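Local atomic coordinates of possible substrate binding protein of ABC transporter system (Rhodopseudomonas palustris, PDB entry 3N0X), a protein that probably binds a branched-chain amino acid or related solute in the periplasm and delivers it to an ABC-type importer. Residues Thr24-Gly27 against Leu28-Leu32; Asp53-Lys57 against Pro58-Lys62; Ala64-Glu67 against Ala68-Asp72; Lys114-Arg117 against Tyr118-Arg121; Ala302-Asp306 against Thr307-Ile311. One frame throughout, in Å; residues are numbered along the deposited sequence. Where two conformers were deposited one is given.

Contact 1: Thr24-Gly27 against Leu28-Leu32; sequences TETG and LMMGL
Thr-26 and Met-30, a selenomethionine, lie side by side and point the same way from one flank of the helix. The methyl CG2 of Thr-26 meets the selenium of Met-30, CG2 to SE being 3.9 Å. Two torsions bring them together: Thr-26 CG2 stands anti to its backbone N (OG1 at chi1 -61°), and the Met-30 chain runs straight through chi2 before bending at chi3. The hydroxyl OG1 of Thr-26 is bonded to the carbonyl of Lys-22, and the methyl CG2 is the branch that meets the selenium. One residue earlier, Glu-25 and the selenomethionine Met-29 touch more loosely, CG to CG at 4.4 Å, and the carboxylate of Glu-25 extends to the hydroxyl of Tyr-11.

The backbone sets this spacing. Four consecutive i to i+4 bonds, from Leu-28 N to Thr-24 O (2.9 Å) through to Gly-31 N to Gly-27 O (2.8 Å), run along the segment.

Leu-28 leaves on a different flank, packing on Val-49 of strand 45-53 and Ala-292 of helix 283-302, whereas Met-30 lies on Trp-268 and Leu-269 of helix 264-277. The arrangement is that of a regular alpha-helix packed between a sheet and further helices, here helix 18-35 following the first strand of an alpha/beta lobe of the periplasmic binding protein fold.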
# COMPACT_ATOMS: atom_id res chain seq x y z
N THR A 24 -6.38 1.38 -10.79
CA THR A 24 -5.36 0.37 -11.02
C THR A 24 -5.18 0.20 -12.53
O THR A 24 -4.06 0.18 -13.02
CB THR A 24 -5.74 -0.96 -10.42
OG1 THR A 24 -5.85 -0.85 -8.99
CG2 THR A 24 -4.65 -2.03 -10.74
N GLU A 25 -6.28 0.05 -13.25
CA GLU A 25 -6.23 -0.15 -14.71
C GLU A 25 -5.57 1.05 -15.40
O GLU A 25 -4.72 0.87 -16.25
CB GLU A 25 -7.60 -0.46 -15.31
CG GLU A 25 -7.54 -0.70 -16.79
CD GLU A 25 -8.86 -1.10 -17.41
OE1 GLU A 25 -9.90 -1.05 -16.74
OE2 GLU A 25 -8.85 -1.43 -18.62
N THR A 26 -5.98 2.25 -15.03
CA THR A 26 -5.33 3.46 -15.59
C THR A 26 -3.80 3.43 -15.38
O THR A 26 -3.02 3.72 -16.31
CB THR A 26 -5.93 4.73 -15.01
OG1 THR A 26 -7.32 4.77 -15.34
CG2 THR A 26 -5.20 6.00 -15.51
N GLY A 27 -3.38 3.10 -14.16
CA GLY A 27 -1.93 3.05 -13.85
C GLY A 27 -1.23 1.99 -14.65
O GLY A 27 -0.09 2.19 -15.15
N LEU A 28 -1.84 0.80 -14.75
CA LEU A 28 -1.26 -0.28 -15.55
C LEU A 28 -1.07 0.18 -17.02
O LEU A 28 0.02 -0.00 -17.60
CB LEU A 28 -2.16 -1.52 -15.50
CG LEU A 28 -1.71 -2.71 -16.35
CD1 LEU A 28 -0.31 -3.23 -15.95
CD2 LEU A 28 -2.80 -3.83 -16.32
N MSE A 29 -2.08 0.82 -17.61
CA MSE A 29 -1.97 1.18 -19.02
C MSE A 29 -0.96 2.28 -19.23
O MSE A 29 -0.20 2.22 -20.18
CB MSE A 29 -3.32 1.57 -19.61
CG MSE A 29 -4.34 0.46 -19.54
SE MSE A 29 -3.75 -1.32 -20.05
CE MSE A 29 -3.55 -1.02 -21.92
N MSE A 30 -0.95 3.26 -18.34
CA MSE A 30 0.03 4.36 -18.42
C MSE A 30 1.45 3.86 -18.18
O MSE A 30 2.40 4.34 -18.81
CB MSE A 30 -0.34 5.48 -17.44
CG MSE A 30 -1.53 6.24 -17.93
SE MSE A 30 -1.99 7.76 -16.83
CE MSE A 30 -0.53 8.89 -17.34
N GLY A 31 1.62 2.90 -17.26
CA GLY A 31 2.92 2.33 -17.04
C GLY A 31 3.48 1.54 -18.23
O GLY A 31 4.68 1.62 -18.53
N LEU A 32 2.60 0.79 -18.90
CA LEU A 32 3.01 0.04 -20.08
C LEU A 32 3.34 1.01 -21.23
O LEU A 32 4.29 0.80 -22.00
CB LEU A 32 1.92 -0.95 -20.49
CG LEU A 32 1.63 -2.11 -19.52
CD1 LEU A 32 0.39 -2.90 -19.95
CD2 LEU A 32 2.87 -3.07 -19.42

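Contact 2: Asp53-Lys57 against Pro58-Lys62; sequences DDQSK and PDLSK
Asp-54 and Ser-61 come together, their CA atoms 4.7 Å apart, because the chain leaving strand 45-53 turns through two residues with positive phi, Gln-55 and Ser-56, before the helix starts at Pro-58, with Lys-57 as N-cap. The carbonyl of Lys-57 accepts from Ser-61 N at 2.9 Å with an N-H...O angle of 152°, the first i to i+4 bond of the helix.

The carboxylate of Asp-54 works in two directions. Its OD1 takes Ser-56 N at 2.8 Å, approached from 43° above the carboxylate plane, while OD2 lies 2.7 Å from Ser-61 OG. The latter pair is close enough for a hydrogen bond, but the serine proton also has Asp-89 within reach and its placement is not settled; Thr-80 is a further partner of OD2. With Asp-53 OD1 receiving Gln-55 N at 2.9 Å, two successive Asx turns lead strand 45-53 into helix 58-70, a beta-to-alpha connection of this alpha/beta lobe.

On the outer side, Leu-60 is flanked by two long side chains. Its CD1 meets the amide end of Gln-55, with NE2 at 3.5 Å, the two chains crossing obliquely. Lys-57 instead runs alongside Leu-60 in the same direction, CD to CD1 at 4.1 Å, its chain extended beyond CG. Leu-60 CB also rests against the carbonyl oxygen of Asp-54 at 3.6 Å.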
# COMPACT_ATOMS: atom_id res chain seq x y z
N ASP A 53 -13.14 -8.68 -14.40
CA ASP A 53 -13.81 -8.16 -13.23
C ASP A 53 -14.19 -9.29 -12.29
O ASP A 53 -14.93 -10.20 -12.68
CB ASP A 53 -15.05 -7.41 -13.71
CG ASP A 53 -15.91 -6.86 -12.60
OD1 ASP A 53 -15.52 -6.75 -11.41
OD2 ASP A 53 -17.04 -6.48 -12.99
N ASP A 54 -13.68 -9.26 -11.06
CA ASP A 54 -14.04 -10.26 -10.06
C ASP A 54 -15.11 -9.83 -9.06
O ASP A 54 -15.47 -10.60 -8.19
CB ASP A 54 -12.80 -10.82 -9.34
CG ASP A 54 -12.08 -9.80 -8.46
OD1 ASP A 54 -12.65 -8.73 -8.15
OD2 ASP A 54 -10.96 -10.12 -8.02
N GLN A 55 -15.60 -8.60 -9.20
CA GLN A 55 -16.62 -8.03 -8.31
C GLN A 55 -16.22 -8.04 -6.85
O GLN A 55 -17.06 -7.93 -5.98
CB GLN A 55 -17.96 -8.74 -8.52
CG GLN A 55 -18.40 -8.78 -9.98
CD GLN A 55 -19.74 -9.42 -10.17
OE1 GLN A 55 -20.63 -9.29 -9.33
NE2 GLN A 55 -19.90 -10.14 -11.28
N SER A 56 -14.93 -8.13 -6.58
CA SER A 56 -14.41 -8.29 -5.22
C SER A 56 -15.08 -9.46 -4.49
O SER A 56 -15.28 -9.40 -3.26
CB SER A 56 -14.50 -6.97 -4.45
OG SER A 56 -13.74 -5.95 -5.12
N LYS A 57 -15.42 -10.50 -5.25
CA LYS A 57 -15.96 -11.74 -4.69
C LYS A 57 -14.93 -12.86 -4.87
O LYS A 57 -14.55 -13.19 -6.00
CB LYS A 57 -17.29 -12.11 -5.35
CG LYS A 57 -18.43 -11.14 -5.02
CD LYS A 57 -19.74 -11.58 -5.67
CE LYS A 57 -20.90 -10.65 -5.29
NZ LYS A 57 -22.14 -10.96 -6.06
N PRO A 58 -14.46 -13.46 -3.77
CA PRO A 58 -13.36 -14.42 -3.91
C PRO A 58 -13.61 -15.59 -4.84
O PRO A 58 -12.71 -15.95 -5.60
CB PRO A 58 -13.16 -14.91 -2.46
CG PRO A 58 -13.50 -13.75 -1.66
CD PRO A 58 -14.68 -13.11 -2.35
N ASP A 59 -14.81 -16.17 -4.83
CA ASP A 59 -15.09 -17.31 -5.71
C ASP A 59 -15.04 -16.90 -7.19
O ASP A 59 -14.60 -17.66 -8.05
CB ASP A 59 -16.45 -17.97 -5.38
CG ASP A 59 -16.40 -18.80 -4.09
OD1 ASP A 59 -15.28 -19.06 -3.56
OD2 ASP A 59 -17.49 -19.24 -3.62
N LEU A 60 -15.51 -15.70 -7.49
CA LEU A 60 -15.47 -15.19 -8.85
C LEU A 60 -14.02 -14.89 -9.23
O LEU A 60 -13.64 -15.08 -10.38
CB LEU A 60 -16.36 -13.95 -9.02
CG LEU A 60 -17.88 -14.09 -8.88
CD1 LEU A 60 -18.51 -12.75 -9.36
CD2 LEU A 60 -18.42 -15.28 -9.64
N SER A 61 -13.23 -14.41 -8.27
CA SER A 61 -11.83 -14.09 -8.54
C SER A 61 -11.04 -15.34 -8.95
O SER A 61 -10.31 -15.34 -9.96
CB SER A 61 -11.19 -13.41 -7.34
OG SER A 61 -10.08 -12.62 -7.74
N LYS A 62 -11.23 -16.43 -8.19
CA LYS A 62 -10.54 -17.70 -8.45
C LYS A 62 -10.86 -18.20 -9.83
O LYS A 62 -9.99 -18.69 -10.56
CB LYS A 62 -10.96 -18.77 -7.42
CG LYS A 62 -10.37 -18.56 -6.04
CD LYS A 62 -10.53 -19.81 -5.19
CE LYS A 62 -9.72 -20.97 -5.77

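Contact 3: Ala64-Glu67 against Ala68-Asp72; sequences ALAE and AYQDD
Leu-65 and Tyr-69, one helical turn apart, meet methyl to ring: CD1 of the leucine sits over one face of the tyrosine, 3.9 Å from the ring centroid and 29° off the normal, a CH-pi contact. Leucine CG, anti to the backbone N at chi1 -180°, is thereby directed along the helix to the CE2 side of the ring. At the far end of that ring, the hydroxyl is satisfied by the carbonyl of Ile-99.

Among the backbone groups, Ala-68 N is held by Ala-64 O at 2.9 Å, Tyr-69 N by Leu-65 O at 3.1 Å and Gln-70 N by Ala-66 O at 2.9 Å. The pattern changes at Glu-67, whose carbonyl oxygen accepts twice, from Asp-71 N at 2.9 Å and from Asp-72 N at 3.1 Å. The second of these is the straighter, with an N-H...O angle of 165°, and spans five residues, evidence that the chain is departing from regular helical winding here.

Acidic side chains gather at this end. Glu-67 OE1 and Asp-72 OD2 are 4.6 Å apart, and both form salt bridges to Lys-52 NZ, which probably offsets their mutual repulsion. The amide of Gln-70 is bonded to Asn-96.

Leu-65 and Tyr-69 thus face helix 83-96 and strand 76-79, Ala-68 rests on Ala-8 of strand 5-11, and the Glu-67 and Asp-72 carboxylates anchor the end of helix 58-70 to strand 45-53.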
# COMPACT_ATOMS: atom_id res chain seq x y z
N ALA A 64 -12.09 -16.32 -12.44
CA ALA A 64 -11.56 -15.36 -13.44
C ALA A 64 -10.09 -15.58 -13.70
O ALA A 64 -9.63 -15.56 -14.83
CB ALA A 64 -11.79 -13.93 -12.98
N LEU A 65 -9.34 -15.82 -12.64
CA LEU A 65 -7.90 -15.99 -12.80
C LEU A 65 -7.56 -17.29 -13.52
O LEU A 65 -6.68 -17.32 -14.37
CB LEU A 65 -7.17 -15.93 -11.45
CG LEU A 65 -5.65 -16.09 -11.49
CD1 LEU A 65 -5.00 -15.02 -12.41
CD2 LEU A 65 -5.03 -16.05 -10.07
N ALA A 66 -8.25 -18.37 -13.16
CA ALA A 66 -8.09 -19.62 -13.86
C ALA A 66 -8.42 -19.46 -15.34
O ALA A 66 -7.69 -19.91 -16.21
CB ALA A 66 -8.98 -20.72 -13.22
N GLU A 67 -9.52 -18.78 -15.61
CA GLU A 67 -9.90 -18.52 -17.00
C GLU A 67 -8.82 -17.72 -17.74
O GLU A 67 -8.53 -17.97 -18.92
CB GLU A 67 -11.24 -17.77 -17.04
CG GLU A 67 -11.75 -17.57 -18.46
CD GLU A 67 -13.15 -16.98 -18.50
OE1 GLU A 67 -13.28 -15.74 -18.36
OE2 GLU A 67 -14.11 -17.76 -18.69
N ALA A 68 -8.21 -16.76 -17.06
CA ALA A 68 -7.15 -15.97 -17.66
C ALA A 68 -5.98 -16.81 -18.08
O ALA A 68 -5.46 -16.65 -19.18
CB ALA A 68 -6.70 -14.86 -16.71
N TYR A 69 -5.53 -17.68 -17.20
CA TYR A 69 -4.41 -18.55 -17.49
C TYR A 69 -4.71 -19.64 -18.51
O TYR A 69 -3.86 -19.98 -19.32
CB TYR A 69 -3.93 -19.20 -16.21
CG TYR A 69 -3.26 -18.29 -15.19
CD1 TYR A 69 -2.37 -17.26 -15.57
CD2 TYR A 69 -3.46 -18.50 -13.82
CE1 TYR A 69 -1.74 -16.47 -14.60
CE2 TYR A 69 -2.85 -17.74 -12.87
CZ TYR A 69 -1.99 -16.73 -13.25
OH TYR A 69 -1.39 -15.98 -12.27
N GLN A 70 -5.90 -20.20 -18.42
CA GLN A 70 -6.24 -21.39 -19.21
C GLN A 70 -6.97 -21.20 -20.54
O GLN A 70 -6.82 -22.02 -21.44
CB GLN A 70 -7.19 -22.28 -18.41
CG GLN A 70 -6.49 -22.91 -17.20
CD GLN A 70 -7.45 -23.50 -16.18
OE1 GLN A 70 -8.64 -23.66 -16.45
NE2 GLN A 70 -6.94 -23.82 -15.00
N ASP A 71 -7.86 -20.21 -20.61
CA ASP A 71 -8.61 -19.92 -21.83
C ASP A 71 -7.96 -18.76 -22.59
O ASP A 71 -7.78 -18.82 -23.81
CB ASP A 71 -10.06 -19.53 -21.52
CG ASP A 71 -10.87 -20.69 -21.01
OD1 ASP A 71 -10.34 -21.49 -20.19
OD2 ASP A 71 -12.04 -20.83 -21.43
N ASP A 72 -7.60 -17.70 -21.86
CA ASP A 72 -7.00 -16.53 -22.49
C ASP A 72 -5.53 -16.71 -22.75
O ASP A 72 -4.93 -15.92 -23.46
CB ASP A 72 -7.24 -15.28 -21.63
CG ASP A 72 -8.71 -14.98 -21.41
OD1 ASP A 72 -9.44 -14.98 -22.41
OD2 ASP A 72 -9.16 -14.77 -20.27

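Contact 4: Lys114-Arg117 against Tyr118-Arg121; sequences KWNR and YIFR
Asn-116 and Tyr-118 are joined by a side-chain to backbone hydrogen bond, the first of three that hold this corner. Tyr-118 N donates to Asn-116 OD1 at 2.9 Å, in the carbonyl plane of the amide; Asn-116 CG lies between its own backbone N and carbonyl carbon (chi1 72°), which folds OD1 back over the turn. Ile-119 N donates to Asn-116 O at 3.0 Å, closing the turn from above the carbonyl plane. The third bond is less straight: Trp-115 NE1 reaches Ile-119 O at 3.2 Å with an N-H...O angle of 138°, and that oxygen also receives His-333. Were Asn-116 replaced by an alanine, Tyr-118 N would probably lose its side-chain acceptor and the carbonyl of Leu-90 its ND2 donor, making the turn less firmly fixed.

The apolar contact is between Trp-115 and Ile-119, which slide past each other in opposite directions, CD1 to CB at 3.9 Å. Separately, the Ile-119 and Asn-116 side chains cross at about a right angle, CG1 packing 3.6 Å from OD1.

Arg-117 runs alongside Tyr-118, with CG 3.6 Å from CE2, and its guanidinium stands nearly perpendicular to the ring; the cation-pi contact is long and at most weakly attractive, CZ being 5.1 Å from the centroid. A salt bridge joins Arg-117 NH1 to Glu-308.

Asn-116 to Ile-119 form a type I beta turn, which here delivers the chain into strand 119-121, the outermost strand of the mixed sheet, whose Arg-121 also has backbone bonds to His-333 and Ala-335.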
# COMPACT_ATOMS: atom_id res chain seq x y z
N LYS A 114 0.35 -17.68 3.69
CA LYS A 114 -0.43 -18.18 2.54
C LYS A 114 0.31 -18.05 1.22
O LYS A 114 -0.22 -18.34 0.15
CB LYS A 114 -1.76 -17.43 2.46
CG LYS A 114 -2.64 -17.65 3.67
CD LYS A 114 -3.04 -19.07 3.85
CE LYS A 114 -3.78 -19.30 5.16
NZ LYS A 114 -4.00 -20.77 5.36
N TRP A 115 1.56 -17.61 1.30
CA TRP A 115 2.38 -17.41 0.12
C TRP A 115 2.75 -18.72 -0.59
O TRP A 115 2.82 -19.79 0.02
CB TRP A 115 3.69 -16.71 0.55
CG TRP A 115 4.69 -16.49 -0.49
CD1 TRP A 115 4.75 -15.44 -1.35
CD2 TRP A 115 5.84 -17.30 -0.74
NE1 TRP A 115 5.87 -15.57 -2.15
CE2 TRP A 115 6.54 -16.70 -1.81
CE3 TRP A 115 6.31 -18.51 -0.22
CZ2 TRP A 115 7.71 -17.25 -2.33
CZ3 TRP A 115 7.47 -19.07 -0.75
CH2 TRP A 115 8.16 -18.41 -1.78
N ASN A 116 2.97 -18.62 -1.89
CA ASN A 116 3.65 -19.66 -2.66
C ASN A 116 4.60 -19.03 -3.68
O ASN A 116 4.54 -17.81 -3.92
CB ASN A 116 2.67 -20.64 -3.28
CG ASN A 116 1.91 -20.07 -4.43
OD1 ASN A 116 2.49 -19.72 -5.46
ND2 ASN A 116 0.58 -19.97 -4.28
N ARG A 117 5.48 -19.86 -4.23
CA ARG A 117 6.57 -19.41 -5.09
C ARG A 117 6.15 -18.64 -6.36
O ARG A 117 6.97 -17.97 -6.96
CB ARG A 117 7.47 -20.59 -5.48
CG ARG A 117 6.80 -21.60 -6.38
CD ARG A 117 7.53 -22.90 -6.42
NE ARG A 117 8.86 -22.73 -7.02
CZ ARG A 117 9.11 -22.76 -8.32
NH1 ARG A 117 8.14 -22.99 -9.20
NH2 ARG A 117 10.35 -22.55 -8.75
N TYR A 118 4.90 -18.79 -6.78
CA TYR A 118 4.39 -18.11 -7.97
C TYR A 118 3.86 -16.70 -7.68
O TYR A 118 3.46 -15.98 -8.59
CB TYR A 118 3.26 -18.96 -8.60
CG TYR A 118 3.81 -20.30 -9.09
CD1 TYR A 118 4.40 -20.42 -10.32
CD2 TYR A 118 3.72 -21.44 -8.30
CE1 TYR A 118 4.93 -21.61 -10.77
CE2 TYR A 118 4.26 -22.63 -8.73
CZ TYR A 118 4.87 -22.72 -9.98
OH TYR A 118 5.42 -23.90 -10.47
N ILE A 119 3.85 -16.33 -6.41
CA ILE A 119 3.32 -15.05 -5.93
C ILE A 119 4.43 -14.02 -5.74
O ILE A 119 5.41 -14.26 -5.01
CB ILE A 119 2.53 -15.24 -4.59
CG1 ILE A 119 1.49 -16.35 -4.69
CG2 ILE A 119 1.89 -13.88 -4.13
CD1 ILE A 119 0.56 -16.27 -5.87
N PHE A 120 4.27 -12.88 -6.41
CA PHE A 120 5.08 -11.69 -6.17
C PHE A 120 4.10 -10.58 -5.79
O PHE A 120 2.90 -10.67 -5.99
CB PHE A 120 5.90 -11.29 -7.39
CG PHE A 120 7.04 -12.23 -7.71
CD1 PHE A 120 6.79 -13.48 -8.32
CD2 PHE A 120 8.32 -11.93 -7.35
CE1 PHE A 120 7.85 -14.33 -8.60
CE2 PHE A 120 9.37 -12.78 -7.64
CZ PHE A 120 9.13 -13.98 -8.25
N ARG A 121 4.61 -9.52 -5.19
CA ARG A 121 3.74 -8.41 -4.80
C ARG A 121 4.43 -7.08 -4.99
O ARG A 121 5.45 -6.82 -4.37
CB ARG A 121 3.27 -8.52 -3.34
CG ARG A 121 2.46 -7.28 -2.94
CD ARG A 121 1.45 -7.49 -1.89
NE ARG A 121 1.97 -8.10 -0.67
CZ ARG A 121 1.17 -8.49 0.33
NH1 ARG A 121 -0.11 -8.28 0.24
NH2 ARG A 121 1.65 -9.11 1.40

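Contact 5: Ala302-Asp306 against Thr307-Ile311; sequences AKSTD and TEKLI
The connection between helix 283-302 and helix 307-314 ends in an N-cap, with Asp-306 as the capping residue. Its OD2 accepts from Lys-309 N at 3.0 Å, met on the anti side and 25° out of the carboxylate plane, and its backbone O takes Leu-310 N at 3.0 Å. The CG of Asp-306 is anti to the backbone N (chi1 173°), which carries the carboxylate forward over the first-turn amides. The other oxygen, OD1, receives a bond from a water at 2.6 Å, and that water in turn accepts from Glu-308 N, bridging a second helix-end amide to the cap.

Before the cap, Ser-304 OG accepts from Asp-306 N at 3.0 Å in an ST turn, fixing the residue that does the capping. Lys-309 is extended beyond CG and lays its CD against Ser-304 CB at 3.6 Å; a second water links Lys-309 NZ, weakly, to Ala-302 O.

Leu-310 fills the inside of the connection. Its CD2 meets Ala-302 CB at 3.8 Å, and CD1 lies 3.5 Å from Thr-305 O, its two methyls thus touching the end of helix 283-302 and the loop before helix 307-314. Cutting Leu-310 back to an alanine is likely to open a gap beside Ala-302 and Thr-305 and weaken the packing of the connection against Ile-99.

The N-terminal amides of helix 307-314 are thus met by a carboxylate, directly and through water, and the negative charge of Asp-306 is likely to be stabilised by the helix dipole.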
# COMPACT_ATOMS: atom_id res chain seq x y z
N ALA A 302 14.34 -11.68 -18.48
CA ALA A 302 14.23 -13.13 -18.73
C ALA A 302 14.35 -13.49 -20.20
O ALA A 302 14.71 -14.64 -20.53
CB ALA A 302 12.92 -13.66 -18.17
N LYS A 303 14.03 -12.54 -21.08
CA LYS A 303 13.99 -12.79 -22.54
C LYS A 303 13.05 -13.96 -22.89
O LYS A 303 13.26 -14.70 -23.88
CB LYS A 303 15.40 -12.97 -23.09
CG LYS A 303 16.28 -11.70 -22.96
CD LYS A 303 15.76 -10.55 -23.85
CE LYS A 303 16.51 -9.22 -23.64
NZ LYS A 303 15.55 -8.04 -23.69
N SER A 304 12.00 -14.10 -22.09
CA SER A 304 11.08 -15.22 -22.17
C SER A 304 9.90 -14.94 -21.27
O SER A 304 10.01 -14.15 -20.31
CB SER A 304 11.78 -16.53 -21.68
OG SER A 304 10.91 -17.65 -21.73
N THR A 305 8.78 -15.59 -21.55
CA THR A 305 7.65 -15.62 -20.63
C THR A 305 7.49 -16.97 -19.91
O THR A 305 6.50 -17.19 -19.20
CB THR A 305 6.34 -15.22 -21.31
OG1 THR A 305 6.03 -16.13 -22.36
CG2 THR A 305 6.43 -13.80 -21.92
N ASP A 306 8.45 -17.88 -20.07
CA ASP A 306 8.49 -19.14 -19.33
C ASP A 306 8.45 -18.82 -17.82
O ASP A 306 9.23 -18.00 -17.35
CB ASP A 306 9.77 -19.90 -19.64
CG ASP A 306 9.95 -21.13 -18.79
OD1 ASP A 306 9.26 -22.13 -19.04
OD2 ASP A 306 10.79 -21.11 -17.85
N THR A 307 7.56 -19.47 -17.08
CA THR A 307 7.40 -19.15 -15.67
C THR A 307 8.68 -19.36 -14.87
O THR A 307 9.04 -18.52 -14.08
CB THR A 307 6.24 -19.92 -15.07
OG1 THR A 307 5.03 -19.53 -15.74
CG2 THR A 307 6.11 -19.64 -13.57
N GLU A 308 9.38 -20.48 -15.04
CA GLU A 308 10.59 -20.67 -14.23
C GLU A 308 11.64 -19.59 -14.53
O GLU A 308 12.30 -19.10 -13.62
CB GLU A 308 11.20 -22.08 -14.41
CG GLU A 308 10.37 -23.20 -13.78
CD GLU A 308 10.16 -23.00 -12.30
OE1 GLU A 308 11.17 -22.84 -11.55
OE2 GLU A 308 8.99 -23.00 -11.88
N LYS A 309 11.75 -19.16 -15.79
CA LYS A 309 12.69 -18.09 -16.15
C LYS A 309 12.28 -16.75 -15.53
O LYS A 309 13.15 -15.97 -15.08
CB LYS A 309 12.86 -17.97 -17.67
CG LYS A 309 13.62 -19.15 -18.30
CD LYS A 309 13.72 -18.97 -19.82
CE LYS A 309 14.58 -20.06 -20.46
NZ LYS A 309 14.52 -20.03 -21.92
N LEU A 310 10.97 -16.51 -15.47
CA LEU A 310 10.45 -15.28 -14.86
C LEU A 310 10.70 -15.26 -13.35
O LEU A 310 11.14 -14.24 -12.82
CB LEU A 310 8.96 -15.10 -15.17
CG LEU A 310 8.66 -14.68 -16.61
CD1 LEU A 310 7.13 -14.70 -16.86
CD2 LEU A 310 9.30 -13.33 -16.91
N ILE A 311 10.45 -16.38 -12.66
CA ILE A 311 10.71 -16.44 -11.21
C ILE A 311 12.18 -16.14 -10.94
O ILE A 311 12.50 -15.37 -10.03
CB ILE A 311 10.30 -17.82 -10.59
CG1 ILE A 311 8.79 -18.01 -10.68
CG2 ILE A 311 10.78 -17.94 -9.11
CD1 ILE A 311 8.29 -19.41 -10.21
O HOH W 1 15.41 -16.80 -22.34
O HOH W 2 8.63 -23.02 -16.65

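How the contacts relate
Contact 1 is the buried one, in mid-helix with mainly apolar side chains; contacts 2, 3 and 4 are partly buried, and contact 5 lies at the surface, where carboxylates and water do more of the work. Contacts 2 and 3 share helix 58-70, their centres 13 Å apart: contact 2 lies at its start, behind a loop with Asx turns, contact 3 at its end. In contacts 2 and 5 both N-cap residues give their carbonyl to the first helical bond, but Asp-306 adds a side-chain capping bond. Contacts 4 and 5 touch directly: Arg-117 NH1 meets Glu-308 OE2 at 2.8 Å, and Tyr-118 packs on Thr-307, tying turn to helix.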